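Local coordinates for twin-arginine translocation pathway signal (Rhodoferax ferrireducens, PDB 5IM2), which probably serves as the extracytoplasmic solute-binding protein of a TRAP transporter, holding a benzoate ligand between its two lobes, at residues 179-184 with 316-321; 199-204 with 330-335; 139-144 with 165-170; 123-128 with 151-156; 49-54 with 83-88. All blocks are in the same frame, centred on the assembly; numbering follows the deposited sequence. Where two conformers were deposited one is given.

Contact 1. Residues 179-184 with 316-321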
# COMPACT_ATOMS: atom_id res chain seq x y z
N GLN A 179 -20.57 14.22 2.72
CA GLN A 179 -19.28 14.89 2.67
C GLN A 179 -18.60 14.86 4.03
O GLN A 179 -19.22 15.12 5.06
CB GLN A 179 -19.46 16.33 2.22
CG GLN A 179 -18.17 17.13 2.17
CD GLN A 179 -18.38 18.48 1.52
OE1 GLN A 179 -19.12 19.33 2.04
NE2 GLN A 179 -17.74 18.69 0.38
N ILE A 180 -17.30 14.56 4.03
CA ILE A 180 -16.51 14.46 5.25
C ILE A 180 -15.73 15.76 5.41
O ILE A 180 -14.68 15.95 4.78
CB ILE A 180 -15.57 13.25 5.22
CG1 ILE A 180 -16.32 11.95 4.91
CG2 ILE A 180 -14.80 13.14 6.53
CD1 ILE A 180 -17.48 11.69 5.81
N LYS A 181 -16.23 16.68 6.23
CA LYS A 181 -15.46 17.89 6.53
C LYS A 181 -14.73 17.79 7.86
O LYS A 181 -13.61 18.30 7.99
CB LYS A 181 -16.38 19.11 6.55
CG LYS A 181 -16.65 19.69 5.18
CD LYS A 181 -17.45 20.97 5.34
CE LYS A 181 -17.31 21.89 4.16
NZ LYS A 181 -17.78 23.25 4.53
N THR A 182 -15.35 17.15 8.86
CA THR A 182 -14.75 16.91 10.16
C THR A 182 -14.90 15.44 10.53
O THR A 182 -15.69 14.70 9.93
CB THR A 182 -15.40 17.77 11.25
OG1 THR A 182 -16.77 17.36 11.40
CG2 THR A 182 -15.40 19.24 10.87
N ALA A 183 -14.18 15.03 11.58
CA ALA A 183 -14.25 13.64 12.02
C ALA A 183 -15.66 13.23 12.43
O ALA A 183 -16.04 12.07 12.23
CB ALA A 183 -13.28 13.40 13.18
N ALA A 184 -16.45 14.14 13.00
CA ALA A 184 -17.83 13.80 13.35
C ALA A 184 -18.65 13.35 12.15
O ALA A 184 -19.64 12.64 12.33
CB ALA A 184 -18.53 14.99 14.00
N THR A 316 -17.66 15.98 -5.97
CA THR A 316 -17.27 17.04 -5.05
C THR A 316 -16.02 16.61 -4.29
O THR A 316 -16.05 15.61 -3.56
CB THR A 316 -18.41 17.37 -4.09
OG1 THR A 316 -19.59 17.69 -4.85
CG2 THR A 316 -18.05 18.57 -3.21
N ILE A 317 -14.94 17.36 -4.47
CA ILE A 317 -13.67 17.15 -3.79
C ILE A 317 -13.50 18.26 -2.77
O ILE A 317 -13.62 19.44 -3.11
CB ILE A 317 -12.49 17.16 -4.77
CG1 ILE A 317 -12.63 16.09 -5.84
CG2 ILE A 317 -11.19 17.00 -4.02
CD1 ILE A 317 -11.57 16.21 -6.92
N TYR A 318 -13.14 17.88 -1.56
CA TYR A 318 -12.86 18.80 -0.48
C TYR A 318 -11.49 18.48 0.09
O TYR A 318 -11.11 17.31 0.19
CB TYR A 318 -13.93 18.68 0.60
CG TYR A 318 -13.70 19.53 1.83
CD1 TYR A 318 -13.93 20.90 1.81
CD2 TYR A 318 -13.27 18.96 3.03
CE1 TYR A 318 -13.73 21.67 2.93
CE2 TYR A 318 -13.07 19.73 4.16
CZ TYR A 318 -13.29 21.09 4.11
OH TYR A 318 -13.11 21.87 5.23
N ALA A 319 -10.74 19.53 0.44
CA ALA A 319 -9.45 19.37 1.08
C ALA A 319 -9.57 19.79 2.54
O ALA A 319 -9.88 20.95 2.83
CB ALA A 319 -8.37 20.19 0.39
N ILE A 320 -9.30 18.85 3.43
CA ILE A 320 -9.36 19.10 4.86
C ILE A 320 -8.14 19.94 5.26
O ILE A 320 -7.00 19.50 5.06
CB ILE A 320 -9.42 17.77 5.64
CG1 ILE A 320 -10.77 17.09 5.40
CG2 ILE A 320 -9.23 17.99 7.15
CD1 ILE A 320 -10.77 15.60 5.79
N PRO A 321 -8.34 21.14 5.79
CA PRO A 321 -7.21 22.01 6.13
C PRO A 321 -6.40 21.49 7.30
O PRO A 321 -6.84 20.64 8.08
CB PRO A 321 -7.88 23.35 6.46
CG PRO A 321 -9.27 23.01 6.85
CD PRO A 321 -9.64 21.77 6.08
O HOH W 1 -16.43 16.17 -0.60
O HOH W 2 -12.62 20.66 7.53
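Lys181 lies across the ring of Tyr318. Its CB sits near the ring's border, 4.1 Å from Tyr318 CE2. CG then stands over one face, 3.9 Å from the ring centroid and 19° off the normal, a CH-pi contact displaced toward the rim. Beyond it the chain runs on extended at about a right angle to the tyrosine: CD bridges from CG to CE, CE settles 3.8 Å from Tyr318 CE1, and NZ continues past the ring. With CG of Tyr318 anti to its own backbone N (chi1 176°), the ring leaves strand 316-320 toward the loop and presents one face to the lysine. That strand is an outermost strand of a six-stranded mixed sheet, paired on its inner side with strand 247-251, and the loop 179-184 packs against it through side chains and water. One water takes a hydrogen bond from Gln179 NE2 and donates to Thr316 O. A second lies in the plane of the tyrosine ring at its edge, 2.6 Å from Tyr318 OH, and donates to Lys181 O. Gln179 reaches out with an extended chain, crossing Thr316 at about a right angle and placing NE2 3.6 Å from Thr316 CG2. Deeper, Ile320 CG1 packs 4.0 Å from Lys181 O.

Contact 2. Residues 199-204 with 330-335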
# COMPACT_ATOMS: atom_id res chain seq x y z
N THR A 199 -8.17 0.18 9.70
CA THR A 199 -9.51 0.00 10.27
C THR A 199 -9.54 0.37 11.74
O THR A 199 -10.55 0.93 12.22
CB THR A 199 -10.04 -1.42 10.07
OG1 THR A 199 -9.18 -2.38 10.68
CG2 THR A 199 -10.23 -1.74 8.59
N LYS A 200 -8.43 0.17 12.45
CA LYS A 200 -8.36 0.64 13.84
C LYS A 200 -8.47 2.16 13.90
O LYS A 200 -9.18 2.71 14.76
CB LYS A 200 -7.07 0.15 14.48
CG LYS A 200 -7.14 -1.31 14.86
CD LYS A 200 -5.85 -1.81 15.47
CE LYS A 200 -5.82 -3.33 15.52
NZ LYS A 200 -7.03 -3.89 16.20
N MET A 201 -7.77 2.87 13.02
CA MET A 201 -7.91 4.32 12.97
C MET A 201 -9.35 4.70 12.65
O MET A 201 -9.94 5.54 13.33
CB MET A 201 -6.94 4.92 11.94
CG MET A 201 -7.13 6.39 11.66
SD MET A 201 -8.32 6.75 10.35
CE MET A 201 -7.59 5.99 8.91
N LEU A 202 -9.95 4.05 11.64
CA LEU A 202 -11.32 4.43 11.29
C LEU A 202 -12.25 4.26 12.49
O LEU A 202 -13.17 5.07 12.69
CB LEU A 202 -11.80 3.60 10.10
CG LEU A 202 -11.12 3.85 8.75
CD1 LEU A 202 -11.49 2.81 7.69
CD2 LEU A 202 -11.42 5.23 8.23
N GLY A 203 -12.04 3.22 13.29
CA GLY A 203 -12.90 3.01 14.45
C GLY A 203 -12.76 4.10 15.48
O GLY A 203 -13.74 4.52 16.10
N TYR A 204 -11.54 4.59 15.67
CA TYR A 204 -11.35 5.68 16.61
C TYR A 204 -11.92 7.00 16.08
O TYR A 204 -12.19 7.90 16.87
CB TYR A 204 -9.86 5.80 16.94
CG TYR A 204 -9.39 4.93 18.11
CD1 TYR A 204 -9.76 5.23 19.42
CD2 TYR A 204 -8.59 3.83 17.90
CE1 TYR A 204 -9.34 4.47 20.51
CE2 TYR A 204 -8.15 3.04 18.98
CZ TYR A 204 -8.54 3.36 20.28
OH TYR A 204 -8.10 2.62 21.33
N ARG A 330 -5.61 14.13 16.79
CA ARG A 330 -5.99 14.03 18.19
C ARG A 330 -6.82 12.78 18.44
O ARG A 330 -6.57 12.03 19.39
CB ARG A 330 -6.76 15.29 18.58
CG ARG A 330 -7.02 15.42 20.05
CD ARG A 330 -8.13 16.40 20.33
NE ARG A 330 -7.88 17.71 19.73
CZ ARG A 330 -7.15 18.66 20.29
NH1 ARG A 330 -6.58 18.47 21.48
NH2 ARG A 330 -6.99 19.82 19.66
N LYS A 331 -7.81 12.53 17.57
CA LYS A 331 -8.71 11.40 17.74
C LYS A 331 -8.01 10.08 17.48
O LYS A 331 -8.39 9.05 18.05
CB LYS A 331 -9.91 11.54 16.81
CG LYS A 331 -10.98 12.51 17.28
CD LYS A 331 -12.35 12.19 16.67
CE LYS A 331 -13.44 13.06 17.28
NZ LYS A 331 -14.67 13.13 16.45
N ALA A 332 -6.97 10.11 16.66
CA ALA A 332 -6.29 8.90 16.21
C ALA A 332 -5.01 8.63 16.96
O ALA A 332 -4.33 7.65 16.65
CB ALA A 332 -6.00 9.02 14.72
N ALA A 333 -4.68 9.47 17.94
CA ALA A 333 -3.36 9.46 18.56
C ALA A 333 -3.10 8.17 19.33
O ALA A 333 -1.94 7.78 19.54
CB ALA A 333 -3.25 10.66 19.50
N VAL A 334 -4.16 7.50 19.77
CA VAL A 334 -3.97 6.29 20.53
C VAL A 334 -3.53 5.13 19.65
O VAL A 334 -3.01 4.14 20.16
CB VAL A 334 -5.25 5.94 21.31
CG1 VAL A 334 -6.42 5.84 20.39
CG2 VAL A 334 -5.06 4.65 22.10
N VAL A 335 -3.72 5.21 18.32
CA VAL A 335 -3.43 4.07 17.47
C VAL A 335 -1.97 3.67 17.58
O VAL A 335 -1.65 2.48 17.65
CB VAL A 335 -3.82 4.32 16.00
CG1 VAL A 335 -3.50 3.11 15.14
CG2 VAL A 335 -5.29 4.62 15.87
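The flat group here is the phenol ring of Tyr204, with Val334 CG1 over the centre of one face and Val335 CG2 and Lys331 O approaching obliquely. The setting is helix packing: helix 196-205 lies against the junction where helix 322-332 gives way to helix 334-345, in a family 7 solute-binding protein of the DctP type. Val334 CG1 stands 3.3 Å from the ring centroid and 16° off the normal, a CH-pi contact, tightly packed, and 3.2 Å separates this methyl from Tyr204 CE1. Its first torsion (chi1 55°) sets CG1 between the backbone N and the carbonyl carbon, while CG2 lies toward the phenol oxygen, 3.7 Å from Tyr204 OH. The two valine methyls therefore follow the ring from its middle to its hydroxyl end, and the side chains meet at about a right angle.

Val335 behaves differently. It runs past the tyrosine in the opposite direction, and its CG2 touches Tyr204 CD2 at 4.0 Å. The same methyl reaches the helix backbone at Met201 CA, filling the angle between Met201 and Tyr204, about one helical turn apart. On the buried side, Pro132 from a loop packs on both Ala332 and Val335, and Leu258 touches Met201. In one of its two conformers, Met201 meets the junction through CG, 4.2 Å from Ala332 CB. The contact is thus apolar inside and more exposed at the tyrosine. At the junction itself, Tyr204 CB rests 3.7 Å from Lys331 O.

Contact 3. Residues 139-144 with 165-170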
# COMPACT_ATOMS: atom_id res chain seq x y z
N GLU A 139 7.74 8.26 -2.17
CA GLU A 139 9.11 7.86 -2.51
C GLU A 139 9.97 7.78 -1.26
O GLU A 139 10.62 6.76 -1.00
CB GLU A 139 9.74 8.82 -3.52
CG GLU A 139 11.14 8.43 -3.92
CD GLU A 139 11.79 9.47 -4.80
OE1 GLU A 139 11.12 10.50 -5.11
OE2 GLU A 139 12.98 9.28 -5.16
N ALA A 140 9.99 8.85 -0.48
CA ALA A 140 10.80 8.87 0.74
C ALA A 140 10.37 7.79 1.73
O ALA A 140 11.21 7.06 2.28
CB ALA A 140 10.73 10.27 1.36
N THR A 141 9.07 7.67 1.95
CA THR A 141 8.55 6.70 2.92
C THR A 141 8.77 5.26 2.46
O THR A 141 8.97 4.36 3.28
CB THR A 141 7.08 7.00 3.18
OG1 THR A 141 6.97 8.38 3.56
CG2 THR A 141 6.52 6.16 4.31
N SER A 142 8.69 5.02 1.13
CA SER A 142 9.05 3.71 0.60
C SER A 142 10.52 3.37 0.86
O SER A 142 10.85 2.23 1.17
CB SER A 142 8.79 3.65 -0.90
OG SER A 142 7.39 3.74 -1.18
N ARG A 143 11.42 4.34 0.64
CA ARG A 143 12.82 4.08 0.92
C ARG A 143 13.01 3.74 2.39
O ARG A 143 13.76 2.83 2.74
CB ARG A 143 13.66 5.29 0.55
CG ARG A 143 13.74 5.53 -0.92
CD ARG A 143 14.34 6.92 -1.24
NE ARG A 143 15.72 7.06 -0.78
CZ ARG A 143 16.79 6.85 -1.52
NH1 ARG A 143 16.67 6.48 -2.79
NH2 ARG A 143 18.01 6.99 -0.98
N ALA A 144 12.35 4.49 3.26
CA ALA A 144 12.40 4.23 4.70
C ALA A 144 11.90 2.84 5.05
O ALA A 144 12.45 2.17 5.92
CB ALA A 144 11.59 5.30 5.45
N LEU A 165 9.84 -2.98 -1.24
CA LEU A 165 8.86 -2.59 -0.23
C LEU A 165 8.49 -1.14 -0.48
O LEU A 165 9.37 -0.33 -0.74
CB LEU A 165 9.44 -2.72 1.19
CG LEU A 165 9.66 -4.15 1.65
CD1 LEU A 165 10.75 -4.13 2.73
CD2 LEU A 165 8.35 -4.77 2.17
N GLN A 166 7.20 -0.79 -0.40
CA GLN A 166 6.79 0.57 -0.74
C GLN A 166 5.41 0.88 -0.17
O GLN A 166 4.73 0.02 0.39
CB GLN A 166 6.83 0.78 -2.26
CG GLN A 166 6.19 -0.33 -3.09
CD GLN A 166 4.99 0.10 -3.92
OE1 GLN A 166 4.61 -0.60 -4.83
NE2 GLN A 166 4.39 1.19 -3.59
N VAL A 167 5.07 2.16 -0.24
CA VAL A 167 3.78 2.69 0.21
C VAL A 167 3.14 3.43 -0.96
O VAL A 167 3.80 3.71 -1.97
CB VAL A 167 3.91 3.61 1.44
CG1 VAL A 167 4.58 2.84 2.57
CG2 VAL A 167 4.66 4.90 1.06
N HIS A 168 1.85 3.75 -0.83
CA HIS A 168 1.17 4.58 -1.81
C HIS A 168 1.05 6.05 -1.34
O HIS A 168 1.58 6.45 -0.30
CB HIS A 168 -0.18 3.95 -2.21
CG HIS A 168 -1.22 3.80 -1.12
ND1 HIS A 168 -1.67 4.85 -0.34
CD2 HIS A 168 -1.95 2.72 -0.74
CE1 HIS A 168 -2.60 4.41 0.50
NE2 HIS A 168 -2.81 3.12 0.26
N GLY A 169 0.39 6.88 -2.17
CA GLY A 169 0.19 8.27 -1.84
C GLY A 169 -0.79 8.45 -0.69
O GLY A 169 -1.35 7.49 -0.16
N PRO A 170 -1.01 9.70 -0.29
CA PRO A 170 -1.86 9.93 0.89
C PRO A 170 -3.27 9.38 0.71
O PRO A 170 -3.89 9.52 -0.34
CB PRO A 170 -1.86 11.46 1.02
CG PRO A 170 -0.59 11.90 0.31
CD PRO A 170 -0.41 10.93 -0.81
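Ser142 and Val167 bury the most surface in this contact, and one hydrogen bond joins them. The backbone N of Val167 donates to Ser142 OG over 3.0 Å, nearly straight at 165°. With OG anti to the carbonyl carbon and beside the backbone N (chi1 -67°), the serine hydroxyl is also hydrogen-bonded to Ala138 O, one turn back in its own helix. The oxygen thus links the helix to the strand. The serine methylene packs closely too, Ser142 CB lying 3.7 Å from Gln166 CA, and the two backbones come within 4.1 Å between the CA atoms of Ser142 and Gln166. With an alanine here the hydroxyl is gone, and the buried N-H of Val167 would probably lose its acceptor. Val167 turns its CG2 methyl to the helix, 3.8 Å from Thr141 CB, the two side chains crossing at about a right angle. The polar end of Gln166 leads elsewhere, to Trp113 and Gln299. Segment 139-144 of the helix runs at 146° to strand segment 165-167, nearer antiparallel than parallel, a close alpha/beta packing on an edge strand of a five-stranded mixed sheet. From there the chain passes directly to His168, a residue of the benzoate pocket of this periplasmic-binding-protein fold.

Contact 4. Residues 123-128 with 151-156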
# COMPACT_ATOMS: atom_id res chain seq x y z
N PHE A 123 2.17 -9.86 9.48
CA PHE A 123 3.35 -9.02 9.29
C PHE A 123 3.23 -7.79 10.20
O PHE A 123 3.00 -6.67 9.75
CB PHE A 123 3.53 -8.62 7.83
CG PHE A 123 3.53 -9.76 6.90
CD1 PHE A 123 4.63 -10.62 6.82
CD2 PHE A 123 2.42 -10.03 6.10
CE1 PHE A 123 4.64 -11.71 5.96
CE2 PHE A 123 2.43 -11.11 5.23
CZ PHE A 123 3.55 -11.95 5.15
N PRO A 124 3.37 -7.99 11.52
CA PRO A 124 3.06 -6.89 12.44
C PRO A 124 4.04 -5.74 12.39
O PRO A 124 3.62 -4.60 12.60
CB PRO A 124 3.09 -7.58 13.81
CG PRO A 124 3.96 -8.77 13.63
CD PRO A 124 3.69 -9.24 12.22
N ARG A 125 5.33 -5.97 12.14
CA ARG A 125 6.26 -4.85 12.31
C ARG A 125 6.23 -3.85 11.15
O ARG A 125 6.49 -2.65 11.36
CB ARG A 125 7.67 -5.39 12.50
CG ARG A 125 7.89 -6.04 13.83
CD ARG A 125 9.17 -6.83 13.87
NE ARG A 125 8.99 -8.10 13.21
CZ ARG A 125 9.88 -9.09 13.24
NH1 ARG A 125 11.04 -8.94 13.86
NH2 ARG A 125 9.61 -10.23 12.62
N ILE A 126 5.92 -4.29 9.93
CA ILE A 126 5.88 -3.35 8.81
C ILE A 126 4.72 -2.37 8.95
O ILE A 126 4.71 -1.31 8.30
CB ILE A 126 5.82 -4.11 7.47
CG1 ILE A 126 6.13 -3.14 6.34
CG2 ILE A 126 4.49 -4.77 7.26
CD1 ILE A 126 6.06 -3.78 4.94
N GLU A 127 3.75 -2.70 9.80
CA GLU A 127 2.56 -1.88 10.00
C GLU A 127 2.85 -0.50 10.58
O GLU A 127 1.95 0.34 10.58
CB GLU A 127 1.58 -2.56 10.97
CG GLU A 127 0.91 -3.82 10.55
CD GLU A 127 0.03 -4.37 11.69
OE1 GLU A 127 0.28 -4.08 12.90
OE2 GLU A 127 -0.92 -5.11 11.38
N VAL A 128 4.06 -0.25 11.07
CA VAL A 128 4.40 1.05 11.63
C VAL A 128 4.14 2.15 10.59
O VAL A 128 3.82 3.29 10.93
CB VAL A 128 5.86 1.03 12.13
CG1 VAL A 128 6.85 0.93 10.98
CG2 VAL A 128 6.13 2.22 13.03
N THR A 151 16.97 -3.70 8.30
CA THR A 151 17.85 -3.53 9.44
C THR A 151 17.19 -3.93 10.75
O THR A 151 17.86 -4.44 11.64
CB THR A 151 18.34 -2.08 9.53
OG1 THR A 151 17.23 -1.19 9.72
CG2 THR A 151 19.06 -1.69 8.26
N MET A 152 15.87 -3.77 10.84
CA MET A 152 15.13 -3.94 12.08
C MET A 152 14.30 -5.21 12.17
O MET A 152 14.02 -5.67 13.27
CB MET A 152 14.14 -2.77 12.28
CG MET A 152 14.74 -1.35 12.16
SD MET A 152 16.11 -1.12 13.33
CE MET A 152 15.16 -1.04 14.85
N ALA A 153 13.87 -5.75 11.04
CA ALA A 153 12.84 -6.78 11.01
C ALA A 153 13.09 -7.71 9.83
O ALA A 153 12.17 -8.05 9.07
CB ALA A 153 11.44 -6.16 10.94
N LEU A 154 14.33 -8.17 9.69
CA LEU A 154 14.69 -9.01 8.56
C LEU A 154 13.98 -10.36 8.61
O LEU A 154 13.74 -10.96 7.56
CB LEU A 154 16.20 -9.17 8.51
CG LEU A 154 16.79 -9.90 7.31
CD1 LEU A 154 16.53 -9.16 6.00
CD2 LEU A 154 18.27 -10.09 7.56
N ASP A 155 13.61 -10.83 9.80
CA ASP A 155 12.97 -12.14 9.89
C ASP A 155 11.49 -12.11 9.53
O ASP A 155 10.90 -13.18 9.36
CB ASP A 155 13.12 -12.70 11.29
CG ASP A 155 12.52 -11.79 12.32
OD1 ASP A 155 13.17 -10.77 12.64
OD2 ASP A 155 11.40 -12.08 12.77
N GLU A 156 10.88 -10.93 9.39
CA GLU A 156 9.43 -10.86 9.16
C GLU A 156 9.04 -11.44 7.81
O GLU A 156 7.94 -11.99 7.68
CB GLU A 156 8.93 -9.40 9.27
CG GLU A 156 7.45 -9.17 8.95
CD GLU A 156 6.82 -8.10 9.84
OE1 GLU A 156 6.41 -7.01 9.31
OE2 GLU A 156 6.75 -8.32 11.07
O HOH W 3 12.35 -6.76 14.99
O HOH W 4 6.87 -10.89 12.02
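Arg125 and Glu156 meet through both backbone and side chain. The carboxylate of Glu156 receives Arg125 N at OE2 (2.9 Å) and Ile126 N at OE1 (2.8 Å), each on a syn lone pair, so that it bridges two successive N-H groups where the chain enters the 3-10 segment 126-128. OE2 takes a second donor, Arg125 NE at 3.1 Å, which comes from above the carboxylate plane, 50° out of it, in a salt bridge. The guanidinium's far end holds Asp155 with two nitrogens: NH2 reaches OD2 at 2.6 Å in an almost straight bond within the guanidinium plane, and NH1 reaches OD1 at 3.1 Å, tilted from that plane. A bend at chi3 (-78°) turns the arginine so that NE faces the glutamate while its end meets the aspartate.

Farther out, Ala153 CB covers one guanidinium face and touches Arg125 CD at 3.8 Å. One water joins NH1 to Met152 O, and another joins NH2 to Glu156 OE2. The Phe123 ring meets Glu156 O at its edge, and is itself stacked on Phe157, while Phe348 and Leu353 pack on the arginine. A methionine in place of Arg125 would remove the guanidinium and would probably leave Asp155 without its charged mate and take the NE salt bridge from Glu156 OE2. With one positive group set between two carboxylates in a largely buried network, and two backbone N-H donors added at Glu156, the acids are likely to be kept ionised, tying the turn after helix 138-152 to the loop that comes before that helix.

Contact 5. Residues 49-54 with 83-88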
# COMPACT_ATOMS: atom_id res chain seq x y z
N VAL A 49 14.74 -18.18 -18.67
CA VAL A 49 13.90 -18.54 -17.53
C VAL A 49 12.62 -17.74 -17.65
O VAL A 49 12.63 -16.55 -17.98
CB VAL A 49 14.65 -18.31 -16.20
CG1 VAL A 49 14.96 -16.83 -15.98
CG2 VAL A 49 13.82 -18.81 -15.05
N THR A 50 11.50 -18.40 -17.40
CA THR A 50 10.20 -17.75 -17.42
C THR A 50 9.66 -17.73 -16.00
O THR A 50 9.50 -18.78 -15.38
CB THR A 50 9.25 -18.47 -18.38
OG1 THR A 50 9.91 -18.64 -19.64
CG2 THR A 50 7.97 -17.67 -18.61
N LEU A 51 9.41 -16.54 -15.49
CA LEU A 51 8.92 -16.35 -14.13
C LEU A 51 7.45 -15.99 -14.17
O LEU A 51 7.02 -15.16 -14.97
CB LEU A 51 9.71 -15.24 -13.43
CG LEU A 51 11.21 -15.44 -13.33
CD1 LEU A 51 11.87 -14.20 -12.78
CD2 LEU A 51 11.58 -16.66 -12.50
N LYS A 52 6.67 -16.61 -13.28
CA LYS A 52 5.25 -16.30 -13.14
C LYS A 52 5.05 -15.18 -12.13
O LYS A 52 5.50 -15.28 -10.98
CB LYS A 52 4.47 -17.53 -12.71
CG LYS A 52 4.51 -18.63 -13.73
CD LYS A 52 3.63 -19.81 -13.26
CE LYS A 52 3.85 -21.05 -14.10
NZ LYS A 52 4.24 -22.19 -13.23
N PHE A 53 4.36 -14.13 -12.57
CA PHE A 53 4.05 -12.94 -11.76
C PHE A 53 2.53 -12.88 -11.55
O PHE A 53 1.77 -13.01 -12.51
CB PHE A 53 4.56 -11.70 -12.49
CG PHE A 53 4.36 -10.40 -11.75
CD1 PHE A 53 3.13 -9.77 -11.71
CD2 PHE A 53 5.45 -9.75 -11.19
CE1 PHE A 53 2.96 -8.56 -11.07
CE2 PHE A 53 5.28 -8.54 -10.53
CZ PHE A 53 4.02 -7.95 -10.47
N HIS A 54 2.08 -12.72 -10.30
CA HIS A 54 0.66 -12.70 -9.97
C HIS A 54 0.33 -11.52 -9.06
O HIS A 54 1.06 -11.27 -8.10
CB HIS A 54 0.23 -14.01 -9.26
CG HIS A 54 -1.24 -14.33 -9.30
ND1 HIS A 54 -1.81 -15.19 -8.40
CD2 HIS A 54 -2.22 -13.97 -10.16
CE1 HIS A 54 -3.10 -15.32 -8.67
NE2 HIS A 54 -3.38 -14.58 -9.73
N ILE A 83 15.41 -13.34 -19.28
CA ILE A 83 14.36 -13.44 -18.27
C ILE A 83 13.05 -13.01 -18.90
O ILE A 83 12.90 -11.86 -19.32
CB ILE A 83 14.67 -12.60 -17.02
CG1 ILE A 83 16.04 -12.93 -16.43
CG2 ILE A 83 13.56 -12.83 -15.98
CD1 ILE A 83 16.44 -12.00 -15.26
N GLN A 84 12.09 -13.93 -18.95
CA GLN A 84 10.77 -13.66 -19.49
C GLN A 84 9.74 -13.89 -18.39
O GLN A 84 9.98 -14.64 -17.45
CB GLN A 84 10.45 -14.55 -20.69
CG GLN A 84 11.36 -14.31 -21.90
CD GLN A 84 11.27 -12.89 -22.42
OE1 GLN A 84 10.20 -12.27 -22.39
NE2 GLN A 84 12.39 -12.35 -22.88
N PHE A 85 8.59 -13.25 -18.52
CA PHE A 85 7.54 -13.37 -17.53
C PHE A 85 6.24 -13.87 -18.14
O PHE A 85 5.87 -13.45 -19.25
CB PHE A 85 7.27 -12.05 -16.87
CG PHE A 85 8.43 -11.53 -16.08
CD1 PHE A 85 9.41 -10.75 -16.69
CD2 PHE A 85 8.54 -11.81 -14.73
CE1 PHE A 85 10.47 -10.26 -15.98
CE2 PHE A 85 9.61 -11.32 -14.00
CZ PHE A 85 10.58 -10.54 -14.62
N GLU A 86 5.57 -14.76 -17.42
CA GLU A 86 4.15 -15.04 -17.63
C GLU A 86 3.44 -14.32 -16.51
O GLU A 86 3.55 -14.71 -15.34
CB GLU A 86 3.84 -16.54 -17.62
CG GLU A 86 4.38 -17.25 -18.83
CD GLU A 86 4.11 -18.72 -18.78
OE1 GLU A 86 4.22 -19.30 -17.67
OE2 GLU A 86 3.78 -19.30 -19.84
N ALA A 87 2.81 -13.20 -16.85
CA ALA A 87 2.27 -12.28 -15.87
C ALA A 87 0.75 -12.42 -15.81
O ALA A 87 0.09 -12.51 -16.83
CB ALA A 87 2.64 -10.85 -16.22
N TYR A 88 0.21 -12.34 -14.60
CA TYR A 88 -1.22 -12.57 -14.37
C TYR A 88 -1.79 -11.48 -13.47
O TYR A 88 -1.48 -11.47 -12.25
CB TYR A 88 -1.43 -13.95 -13.78
CG TYR A 88 -0.95 -15.03 -14.72
CD1 TYR A 88 -1.70 -15.39 -15.82
CD2 TYR A 88 0.25 -15.66 -14.51
CE1 TYR A 88 -1.27 -16.38 -16.68
CE2 TYR A 88 0.69 -16.66 -15.37
CZ TYR A 88 -0.08 -17.00 -16.46
OH TYR A 88 0.32 -17.98 -17.35
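Leu51 and Phe85 stand side by side, pointing the same way, on one face of a parallel strand pair. Strands 49-55 and 83-88 are the two strands of a beta-alpha-beta unit, joined through helix 62-78; strand 83-88 is an outermost strand of the five-stranded sheet. Leu51 CB rests 3.9 Å from Phe85 CD2, and its CD1 also reaches Phe85 CE2. On the same face, Leu51 CD1 crosses to Ile83 CG2 at 3.9 Å, while Val49 and Ile83 again lie alongside each other. Met72 and Ser76 of the connecting helix pack on Phe85, and Trp64 packs on Ala87; Ile83, Phe85 and Ala87 thus face the crossover helix, and helix 277-285 meets the Val49 end.

The opposite face carries Thr50, Lys52, His54, Gln84, Glu86 and Tyr88. Lys52 and Glu86 run side by side in the same direction, the lysine methylenes passing the carboxylate without a salt bridge: Lys52 CE is 4.0 Å from Glu86 OE1. In Thr50, chi1 of -50°, measured to OG1, leaves CG2 anti to the backbone N and 3.6 Å from Glu86 CG. Five backbone hydrogen bonds join the strands, the donors alternating between them: Gln84 N gives to Val49 O at 2.8 Å, then Leu51 N to Gln84 O. His54 and Tyr88 cross at about a right angle. His54 ND1 is hydrogen-bonded to Gln103 OE1, and at the other side of the imidazole Tyr88 O lies in the ring plane, 3.3 Å from His54 CD2.

Along the chain contact 5 comes first, contacts 4 and 3 interleave, and contacts 1 and 2 interleave after them. Contacts 3 and 5 reach the same five-stranded sheet, near its two outer strands and about 25 Å apart between centres. Contacts 3 and 4 share helix 138-152 and touch where Leu165 meets Ile126. Contact 1 lies on the edge of the six-stranded sheet; strand 316-320 leads straight into helix 322-332 of contact 2, and Ala183 packs on Lys331. Contacts 1 and 5, about 43 Å apart between centres, lie on opposite sides of the chain's centre. The set thus samples both sheets of a two-lobed binding protein, with contact 3 leading into the benzoate pocket.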